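Inorganic pyrophosphatase (PDB 6LL8) probably hydrolyses inorganic diphosphate to two phosphates, using divalent metal ions, as a family II pyrophosphatase of the DHH family. Local coordinates at residues A[68-77]-A[90-101]; A[34-42]-A[57-65]. One frame throughout, in Å; residues are numbered along the deposited sequence. Where two conformers were deposited one is given.

Interaction 1: residues A[68-77]-A[90-101]. With MG (magnesium ion), chain D; CA (calcium ion), chain H; MG (magnesium ion), chain C; 2PN (imidodiphosphoric acid), chain I.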
loop_
_atom_site.group_PDB
_atom_site.type_symbol
_atom_site.label_atom_id
_atom_site.label_comp_id
_atom_site.label_asym_id
_atom_site.label_seq_id
_atom_site.Cartn_x
_atom_site.Cartn_y
_atom_site.Cartn_z
ATOM N N GLU A 68 -22.499 3.661 0.903
ATOM C CA GLU A 68 -21.652 4.651 0.217
ATOM C C GLU A 68 -20.233 4.443 0.731
ATOM O O GLU A 68 -20.009 4.343 1.935
ATOM C CB GLU A 68 -22.122 6.067 0.487
ATOM C CG GLU A 68 -23.428 6.405 -0.211
ATOM C CD GLU A 68 -23.969 7.761 0.197
ATOM O OE1 GLU A 68 -24.112 7.958 1.397
ATOM O OE2 GLU A 68 -24.337 8.534 -0.689
ATOM N N VAL A 69 -19.297 4.417 -0.203
ATOM C CA VAL A 69 -17.899 4.081 0.085
ATOM C C VAL A 69 -16.988 5.150 -0.479
ATOM O O VAL A 69 -17.093 5.533 -1.647
ATOM C CB VAL A 69 -17.531 2.708 -0.468
ATOM C CG1 VAL A 69 -16.091 2.364 -0.193
ATOM C CG2 VAL A 69 -18.429 1.639 0.095
ATOM N N TYR A 70 -16.045 5.587 0.348
ATOM C CA TYR A 70 -14.939 6.473 -0.070
ATOM C C TYR A 70 -13.709 5.598 -0.044
ATOM O O TYR A 70 -13.244 5.149 1.017
ATOM C CB TYR A 70 -14.823 7.694 0.834
ATOM C CG TYR A 70 -14.243 8.894 0.144
ATOM C CD1 TYR A 70 -12.976 8.870 -0.415
ATOM C CD2 TYR A 70 -14.949 10.084 0.082
ATOM C CE1 TYR A 70 -12.464 9.976 -1.069
ATOM C CE2 TYR A 70 -14.439 11.216 -0.549
ATOM C CZ TYR A 70 -13.184 11.145 -1.141
ATOM O OH TYR A 70 -12.632 12.201 -1.816
ATOM N N ILE A 71 -13.202 5.303 -1.239
ATOM C CA ILE A 71 -12.053 4.411 -1.459
ATOM C C ILE A 71 -10.772 5.196 -1.174
ATOM O O ILE A 71 -10.618 6.320 -1.625
ATOM C CB ILE A 71 -12.066 3.885 -2.894
ATOM C CG1 ILE A 71 -13.311 3.048 -3.195
ATOM C CG2 ILE A 71 -10.774 3.151 -3.246
ATOM C CD1 ILE A 71 -13.350 1.698 -2.579
ATOM N N VAL A 72 -9.827 4.549 -0.507
ATOM C CA VAL A 72 -8.491 5.111 -0.207
ATOM C C VAL A 72 -7.437 4.191 -0.806
ATOM O O VAL A 72 -7.476 2.980 -0.606
ATOM C CB VAL A 72 -8.319 5.251 1.316
ATOM C CG1 VAL A 72 -6.976 5.843 1.678
ATOM C CG2 VAL A 72 -9.435 6.062 1.933
ATOM N N ASP A 73 -6.445 4.791 -1.456
ATOM C CA ASP A 73 -5.143 4.132 -1.692
ATOM C C ASP A 73 -5.211 3.015 -2.735
ATOM O O ASP A 73 -4.278 2.202 -2.769
ATOM C CB ASP A 73 -4.531 3.676 -0.376
ATOM C CG ASP A 73 -3.100 3.246 -0.351
ATOM O OD1 ASP A 73 -2.231 3.917 -0.984
ATOM O OD2 ASP A 73 -2.846 2.268 0.366
ATOM N N HIS A 74 -6.199 3.017 -3.610
ATOM C CA HIS A 74 -6.226 2.187 -4.828
ATOM C C HIS A 74 -7.390 2.617 -5.705
ATOM O O HIS A 74 -8.273 3.328 -5.221
ATOM C CB HIS A 74 -6.346 0.696 -4.489
ATOM C CG HIS A 74 -7.698 0.303 -4.056
ATOM N ND1 HIS A 74 -8.599 -0.279 -4.938
ATOM C CD2 HIS A 74 -8.276 0.406 -2.849
ATOM C CE1 HIS A 74 -9.707 -0.488 -4.224
ATOM N NE2 HIS A 74 -9.562 -0.119 -2.951
ATOM N N SER A 75 -7.462 2.073 -6.920
ATOM C CA SER A 75 -8.682 2.193 -7.725
ATOM C C SER A 75 -8.947 0.918 -8.524
ATOM O O SER A 75 -9.360 0.996 -9.692
ATOM C CB SER A 75 -8.682 3.425 -8.580
ATOM O OG SER A 75 -7.575 3.473 -9.470
ATOM N N GLU A 76 -8.772 -0.233 -7.874
ATOM C CA GLU A 76 -8.807 -1.551 -8.535
ATOM C C GLU A 76 -9.950 -2.419 -8.033
ATOM O O GLU A 76 -10.133 -2.565 -6.824
ATOM C CB GLU A 76 -7.524 -2.332 -8.213
ATOM C CG GLU A 76 -6.239 -1.646 -8.620
ATOM C CD GLU A 76 -5.995 -1.476 -10.103
ATOM O OE1 GLU A 76 -6.449 -2.299 -10.893
ATOM O OE2 GLU A 76 -5.349 -0.485 -10.452
ATOM N N ILE A 77 -10.617 -3.114 -8.958
ATOM C CA ILE A 77 -11.593 -4.144 -8.568
ATOM C C ILE A 77 -10.929 -5.170 -7.658
ATOM O O ILE A 77 -11.520 -5.557 -6.645
ATOM C CB ILE A 77 -12.220 -4.803 -9.799
ATOM C CG1 ILE A 77 -13.125 -3.802 -10.501
ATOM C CG2 ILE A 77 -12.982 -6.076 -9.469
ATOM C CD1 ILE A 77 -13.620 -4.299 -11.856
ATOM N N VAL A 90 -18.550 7.011 -3.600
ATOM C CA VAL A 90 -18.726 8.457 -3.546
ATOM C C VAL A 90 -17.408 9.194 -3.716
ATOM O O VAL A 90 -17.409 10.384 -4.032
ATOM C CB VAL A 90 -19.472 8.912 -2.288
ATOM C CG1 VAL A 90 -20.897 8.373 -2.302
ATOM C CG2 VAL A 90 -18.746 8.551 -1.001
ATOM N N GLY A 91 -16.298 8.502 -3.529
ATOM C CA GLY A 91 -15.004 9.164 -3.628
ATOM C C GLY A 91 -13.876 8.186 -3.762
ATOM O O GLY A 91 -14.019 7.025 -3.341
ATOM N N ILE A 92 -12.763 8.652 -4.307
ATOM C CA ILE A 92 -11.473 7.943 -4.318
ATOM C C ILE A 92 -10.424 8.978 -3.957
ATOM O O ILE A 92 -10.361 10.031 -4.620
ATOM C CB ILE A 92 -11.136 7.308 -5.666
ATOM C CG1 ILE A 92 -12.251 6.340 -6.104
ATOM C CG2 ILE A 92 -9.784 6.617 -5.608
ATOM C CD1 ILE A 92 -12.070 5.810 -7.508
ATOM N N VAL A 93 -9.577 8.677 -2.992
ATOM C CA VAL A 93 -8.350 9.462 -2.720
ATOM C C VAL A 93 -7.190 8.502 -2.867
ATOM O O VAL A 93 -7.169 7.448 -2.218
ATOM C CB VAL A 93 -8.393 10.176 -1.359
ATOM C CG1 VAL A 93 -8.638 9.252 -0.178
ATOM C CG2 VAL A 93 -7.127 10.983 -1.178
ATOM N N ASP A 94 -6.227 8.832 -3.733
ATOM C CA ASP A 94 -5.225 7.818 -4.103
ATOM C C ASP A 94 -4.042 8.463 -4.780
ATOM O O ASP A 94 -4.039 9.652 -5.103
ATOM C CB ASP A 94 -5.872 6.752 -4.993
ATOM C CG ASP A 94 -5.027 5.520 -5.229
ATOM O OD1 ASP A 94 -4.151 5.228 -4.359
ATOM O OD2 ASP A 94 -5.242 4.847 -6.245
ATOM N N HIS A 95 -3.050 7.627 -5.067
ATOM C CA HIS A 95 -1.777 7.981 -5.724
ATOM C C HIS A 95 -1.275 6.828 -6.600
ATOM O O HIS A 95 -0.084 6.740 -6.859
ATOM C CB HIS A 95 -0.750 8.423 -4.687
ATOM C CG HIS A 95 -0.315 7.387 -3.690
ATOM N ND1 HIS A 95 1.002 7.284 -3.319
ATOM C CD2 HIS A 95 -0.984 6.484 -2.931
ATOM C CE1 HIS A 95 1.089 6.342 -2.373
ATOM N NE2 HIS A 95 -0.091 5.829 -2.102
ATOM N N HIS A 96 -2.179 5.957 -7.042
ATOM C CA HIS A 96 -1.874 4.850 -7.962
ATOM C C HIS A 96 -2.349 5.159 -9.374
ATOM O O HIS A 96 -3.095 6.129 -9.597
ATOM C CB HIS A 96 -2.525 3.539 -7.485
ATOM C CG HIS A 96 -1.890 2.977 -6.258
ATOM N ND1 HIS A 96 -2.242 3.381 -4.967
ATOM C CD2 HIS A 96 -0.923 2.033 -6.098
ATOM C CE1 HIS A 96 -1.485 2.709 -4.098
ATOM N NE2 HIS A 96 -0.685 1.869 -4.757
ATOM N N LYS A 97 -1.968 4.302 -10.306
ATOM C CA LYS A 97 -2.569 4.267 -11.632
ATOM C C LYS A 97 -4.080 4.196 -11.521
ATOM O O LYS A 97 -4.635 3.762 -10.500
ATOM C CB LYS A 97 -2.036 3.049 -12.376
ATOM C CG LYS A 97 -2.576 1.704 -11.915
ATOM C CD LYS A 97 -1.861 0.558 -12.619
ATOM C CE LYS A 97 -2.276 -0.817 -12.165
ATOM N NZ LYS A 97 -3.679 -1.138 -12.508
ATOM N N LEU A 98 -4.736 4.581 -12.603
ATOM C CA LEU A 98 -6.198 4.469 -12.671
ATOM C C LEU A 98 -6.563 3.035 -13.027
ATOM O O LEU A 98 -6.239 2.557 -14.109
ATOM C CB LEU A 98 -6.755 5.439 -13.696
ATOM C CG LEU A 98 -8.269 5.473 -13.799
ATOM C CD1 LEU A 98 -8.908 5.843 -12.464
ATOM C CD2 LEU A 98 -8.706 6.428 -14.881
ATOM N N GLY A 99 -7.204 2.369 -12.085
ATOM C CA GLY A 99 -7.632 0.991 -12.249
ATOM C C GLY A 99 -9.020 0.880 -12.792
ATOM O O GLY A 99 -9.614 1.827 -13.318
ATOM N N ASP A 100 -9.567 -0.334 -12.667
ATOM C CA ASP A 100 -10.811 -0.719 -13.353
ATOM C C ASP A 100 -12.050 -0.555 -12.485
ATOM O O ASP A 100 -13.125 -0.948 -12.934
ATOM C CB ASP A 100 -10.662 -2.104 -13.950
ATOM C CG ASP A 100 -10.331 -3.208 -12.982
ATOM O OD1 ASP A 100 -10.044 -2.936 -11.819
ATOM O OD2 ASP A 100 -10.322 -4.391 -13.490
ATOM N N LEU A 101 -11.962 0.123 -11.335
ATOM C CA LEU A 101 -13.194 0.605 -10.721
ATOM C C LEU A 101 -13.917 1.546 -11.682
ATOM O O LEU A 101 -13.291 2.279 -12.486
ATOM C CB LEU A 101 -12.941 1.310 -9.389
ATOM C CG LEU A 101 -12.481 0.420 -8.247
ATOM C CD1 LEU A 101 -12.226 1.261 -7.022
ATOM C CD2 LEU A 101 -13.462 -0.701 -7.956
HETATM MG MG MG D . -0.185 4.309 -0.449
HETATM CA CA CA H . -11.700 2.988 -14.593
HETATM MG MG MG C . -1.214 1.115 0.437
HETATM P P1 2PN I . 1.057 1.632 -1.623
HETATM O O1 2PN I . -0.261 0.944 -1.279
HETATM O O2 2PN I . 2.159 1.274 -0.661
HETATM O O3 2PN I . 0.868 3.132 -1.755
HETATM N N1 2PN I . 1.497 1.086 -3.111
HETATM P P2 2PN I . 2.690 0.102 -3.687
HETATM O O4 2PN I . 1.953 -0.926 -4.541
HETATM O O5 2PN I . 3.372 -0.558 -2.507
HETATM O O6 2PN I . 3.628 0.953 -4.508
HETATM O O HOH W 1 -6.109 5.606 -8.679
HETATM O O HOH W 2 -5.054 1.560 -8.693
#

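Interaction 2: residues A[34-42]-A[57-65]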
loop_
_atom_site.group_PDB
_atom_site.type_symbol
_atom_site.label_atom_id
_atom_site.label_comp_id
_atom_site.label_asym_id
_atom_site.label_seq_id
_atom_site.Cartn_x
_atom_site.Cartn_y
_atom_site.Cartn_z
ATOM N N ALA A 34 -19.279 9.744 8.506
ATOM C CA ALA A 34 -18.290 8.799 7.971
ATOM C C ALA A 34 -17.828 7.837 9.049
ATOM O O ALA A 34 -17.740 8.212 10.238
ATOM C CB ALA A 34 -17.110 9.534 7.375
ATOM N N ILE A 35 -17.456 6.650 8.640
ATOM C CA ILE A 35 -16.884 5.589 9.498
ATOM C C ILE A 35 -15.647 5.063 8.774
ATOM O O ILE A 35 -15.741 4.633 7.628
ATOM C CB ILE A 35 -17.892 4.461 9.749
ATOM C CG1 ILE A 35 -19.124 4.989 10.476
ATOM C CG2 ILE A 35 -17.235 3.325 10.514
ATOM C CD1 ILE A 35 -20.286 4.047 10.454
ATOM N N ALA A 36 -14.512 5.018 9.459
ATOM C CA ALA A 36 -13.301 4.354 8.953
ATOM C C ALA A 36 -13.444 2.844 9.046
ATOM O O ALA A 36 -13.931 2.319 10.064
ATOM C CB ALA A 36 -12.091 4.795 9.709
ATOM N N ALA A 37 -13.018 2.126 8.033
ATOM C CA ALA A 37 -13.095 0.673 8.040
ATOM C C ALA A 37 -11.825 0.079 7.450
ATOM O O ALA A 37 -10.990 0.784 6.861
ATOM C CB ALA A 37 -14.330 0.191 7.331
ATOM N N ARG A 38 -11.713 -1.228 7.583
ATOM C CA ARG A 38 -10.592 -1.997 7.044
ATOM C C ARG A 38 -11.084 -3.341 6.505
ATOM O O ARG A 38 -12.027 -3.919 7.054
ATOM C CB ARG A 38 -9.494 -2.217 8.070
ATOM C CG ARG A 38 -9.911 -3.010 9.298
ATOM C CD ARG A 38 -8.837 -2.997 10.369
ATOM N NE ARG A 38 -9.344 -3.519 11.623
ATOM C CZ ARG A 38 -9.265 -4.763 12.058
ATOM N NH1 ARG A 38 -8.646 -5.695 11.373
ATOM N NH2 ARG A 38 -9.784 -5.047 13.238
ATOM N N LEU A 39 -10.387 -3.842 5.503
ATOM C CA LEU A 39 -10.702 -5.124 4.834
ATOM C C LEU A 39 -9.842 -6.270 5.331
ATOM O O LEU A 39 -9.986 -7.366 4.806
ATOM C CB LEU A 39 -10.505 -4.964 3.343
ATOM C CG LEU A 39 -11.547 -4.136 2.630
ATOM C CD1 LEU A 39 -11.155 -3.788 1.191
ATOM C CD2 LEU A 39 -12.887 -4.855 2.625
ATOM N N GLY A 40 -8.962 -6.040 6.280
ATOM C CA GLY A 40 -8.079 -7.089 6.787
ATOM C C GLY A 40 -7.482 -6.684 8.102
ATOM O O GLY A 40 -7.743 -5.597 8.608
ATOM N N GLU A 41 -6.663 -7.574 8.627
ATOM C CA GLU A 41 -5.883 -7.338 9.846
ATOM C C GLU A 41 -4.779 -6.327 9.575
ATOM O O GLU A 41 -4.419 -6.046 8.438
ATOM C CB GLU A 41 -5.293 -8.652 10.356
ATOM C CG GLU A 41 -6.363 -9.689 10.680
ATOM C CD GLU A 41 -7.448 -9.507 11.767
ATOM O OE1 GLU A 41 -7.649 -8.419 12.406
ATOM O OE2 GLU A 41 -8.158 -10.508 11.981
ATOM N N LEU A 42 -4.309 -5.740 10.656
ATOM C CA LEU A 42 -3.183 -4.800 10.584
ATOM C C LEU A 42 -1.849 -5.530 10.516
ATOM O O LEU A 42 -1.653 -6.557 11.151
ATOM C CB LEU A 42 -3.207 -3.867 11.784
ATOM C CG LEU A 42 -3.958 -2.568 11.543
ATOM C CD1 LEU A 42 -5.418 -2.843 11.222
ATOM C CD2 LEU A 42 -3.788 -1.682 12.768
ATOM N N ALA A 57 -7.829 0.082 16.008
ATOM C CA ALA A 57 -7.976 -0.304 14.595
ATOM C C ALA A 57 -9.380 0.057 14.166
ATOM O O ALA A 57 -10.350 -0.186 14.898
ATOM C CB ALA A 57 -7.719 -1.775 14.423
ATOM N N PRO A 58 -9.554 0.500 12.921
ATOM C CA PRO A 58 -10.879 0.748 12.387
ATOM C C PRO A 58 -11.726 -0.524 12.344
ATOM O O PRO A 58 -11.223 -1.606 12.381
ATOM C CB PRO A 58 -10.612 1.259 10.975
ATOM C CG PRO A 58 -9.205 1.692 10.908
ATOM C CD PRO A 58 -8.492 0.939 11.998
ATOM N N GLU A 59 -13.026 -0.326 12.189
ATOM C CA GLU A 59 -13.973 -1.450 12.064
ATOM C C GLU A 59 -13.558 -2.386 10.938
ATOM O O GLU A 59 -13.381 -1.961 9.792
ATOM C CB GLU A 59 -15.348 -0.847 11.772
ATOM C CG GLU A 59 -16.424 -1.918 11.608
ATOM C CD GLU A 59 -17.804 -1.370 11.294
ATOM O OE1 GLU A 59 -18.069 -0.203 11.586
ATOM O OE2 GLU A 59 -18.607 -2.182 10.804
ATOM N N TYR A 60 -13.512 -3.664 11.240
ATOM C CA TYR A 60 -13.286 -4.704 10.219
ATOM C C TYR A 60 -14.614 -5.000 9.543
ATOM O O TYR A 60 -15.572 -5.400 10.211
ATOM C CB TYR A 60 -12.755 -5.995 10.829
ATOM C CG TYR A 60 -12.697 -7.161 9.879
ATOM C CD1 TYR A 60 -11.719 -7.220 8.903
ATOM C CD2 TYR A 60 -13.564 -8.234 9.993
ATOM C CE1 TYR A 60 -11.632 -8.293 8.036
ATOM C CE2 TYR A 60 -13.481 -9.321 9.143
ATOM C CZ TYR A 60 -12.514 -9.345 8.156
ATOM O OH TYR A 60 -12.412 -10.415 7.319
ATOM N N LYS A 61 -14.691 -4.768 8.255
ATOM C CA LYS A 61 -15.944 -4.871 7.511
ATOM C C LYS A 61 -15.616 -5.293 6.099
ATOM O O LYS A 61 -14.735 -4.688 5.481
ATOM C CB LYS A 61 -16.695 -3.545 7.528
ATOM C CG LYS A 61 -18.003 -3.556 6.766
ATOM C CD LYS A 61 -18.807 -2.313 6.969
ATOM C CE LYS A 61 -20.088 -2.262 6.165
ATOM N NZ LYS A 61 -20.981 -3.397 6.457
ATOM N N THR A 62 -16.281 -6.334 5.607
ATOM C CA THR A 62 -15.961 -6.888 4.275
ATOM C C THR A 62 -17.110 -6.726 3.276
ATOM O O THR A 62 -16.818 -6.824 2.063
ATOM C CB THR A 62 -15.463 -8.316 4.382
ATOM O OG1 THR A 62 -16.429 -9.099 5.057
ATOM C CG2 THR A 62 -14.145 -8.372 5.106
ATOM N N SER A 63 -18.335 -6.528 3.708
ATOM C CA SER A 63 -19.459 -6.365 2.763
ATOM C C SER A 63 -19.983 -4.941 2.833
ATOM O O SER A 63 -20.254 -4.400 3.914
ATOM C CB SER A 63 -20.528 -7.358 2.964
ATOM O OG SER A 63 -21.711 -6.908 2.337
ATOM N N TYR A 64 -20.101 -4.368 1.659
ATOM C CA TYR A 64 -20.475 -2.952 1.522
ATOM C C TYR A 64 -21.635 -2.759 0.555
ATOM O O TYR A 64 -21.983 -1.616 0.252
ATOM C CB TYR A 64 -19.283 -2.114 1.036
ATOM C CG TYR A 64 -18.188 -2.069 2.056
ATOM C CD1 TYR A 64 -17.312 -3.121 2.172
ATOM C CD2 TYR A 64 -18.040 -1.001 2.929
ATOM C CE1 TYR A 64 -16.310 -3.121 3.108
ATOM C CE2 TYR A 64 -17.026 -0.985 3.870
ATOM C CZ TYR A 64 -16.144 -2.038 3.953
ATOM O OH TYR A 64 -15.149 -2.035 4.891
ATOM N N ALA A 65 -22.311 -3.821 0.131
ATOM C CA ALA A 65 -23.479 -3.642 -0.741
ATOM C C ALA A 65 -24.461 -2.676 -0.076
ATOM O O ALA A 65 -24.749 -2.810 1.134
ATOM C CB ALA A 65 -24.163 -4.948 -1.006
HETATM O O HOH W 3 -14.061 2.440 12.734
HETATM O O HOH W 4 -11.110 -3.105 15.000
HETATM O O HOH W 5 -10.456 -10.311 5.562
#

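Interaction 1: residues A[68-77]-A[90-101]
Y70, I71 and V72 lie opposite G91, I92 and V93 where strands 68-72 and 90-94 run parallel. Backbone hydrogen bonds join V90 N to V69 O, I71 N to G91 O, V93 N to I71 O and D73 N to V93 O.

Among the apolar contacts, the Y70 ring lies over G91, with G91 CA 3.5 Å from the ring centroid in a CH-pi contact. Y70 CE1 meets V93 CG1 at 4.0 Å, and V72 CG2 lies beside V93 CG1. The Y70 hydroxyl bonds to E108.

Beyond the strands polar contacts take over, with L101 packing on I77 and the S75 backbone. S75 OG, between its backbone N and carbonyl carbon (chi1 58°), accepts from G99 N at 2.9 Å. K97 NZ forms a salt bridge with E76 OE2 at 2.7 Å.

D73 OD1 (2.1 Å) and H95 NE2 (2.2 Å) bind one magnesium ion; D73 OD2 binds a second. S16 also holds D73, and V114 holds H95 ND1. H96 ND1 donates to the syn lone pair of D94 OD1 (2.7 Å), which lies in the H96 ring plane. H96 NE2 accepts from imidodiphosphate N1 at 2.8 Å. D94, H95 and H96 form the DHH motif that names this family, here in its metal-dependent active site.

Interaction 2: residues A[34-42]-A[57-65]
The side chains of R38 and Y60 cross at about a right angle. Y60 CB sits over the centre of one guanidinium face, 3.9 Å from R38 CZ. In one of the two conformers of Y60, the guanidinium and phenol planes are 43° apart, so this is no flat stack. R38 CG lies between the backbone N and the carbonyl carbon (chi1 62°), and the extended chain crosses residues 57-60. R38 NE bonds to P58 O at 2.8 Å, and that oxygen is tilted a little from the guanidinium plane. R38 NH1 turns back to its own segment, to G40 O and to E41 OE1 in a salt bridge. R38 NH2 reaches A57 O through a water. A lysine in its place would probably keep a charge near E41 but lose the several-way grip, leaving P58 O without its side-chain donor and the 40-41 loop less firmly held.

In that same conformer, Y60 turns its ring edge to this loop, with G40 N near the ring plane, and Y60 OH and L39 O share a second water. On the other side of the pairing, Y64 points its hydroxyl end at A37, with OH 3.4 Å from A37 CB. The same hydroxyl donates to K61 O at 2.7 Å, from above the carbonyl plane. L39 CD2 comes obliquely against Y64 CE1 at 3.9 Å. A36 CB rests on P58 CB.

The backbones form a short parallel pairing: R38 N to E59 O, and K61 N to R38 O at 3.0 Å. Near A36 a water takes over, between A36 O and E59 N. Strand 59-60 is thus a brief edge strand, closing the beta-alpha-beta unit with helix 44-53. With two direct backbone bonds, its attachment also depends on side-chain and water-mediated contacts.

How the interactions relate
Both contacts belong to the same six-stranded parallel sheet. Interaction 2 joins edge strand 59-60 to strand 34-38. Interaction 1 joins 68-72 to its neighbour 88-94, and strand 4-7 lies between the two pairs. In the chain, interaction 2 closes before interaction 1 opens. Their centres are about 15 Å apart, yet they touch: V69 CG2 packs on Y64 CD2 at 3.9 Å. Interaction 1 supplies ligands of the magnesium ions and binds the imidodiphosphate. Interaction 2 stands back from that site. The side chain of L39 is about 6 Å from that of the metal ligand H9 and about 12 Å from the imidodiphosphate. The side chain of L42 is about 9 Å from a magnesium ion.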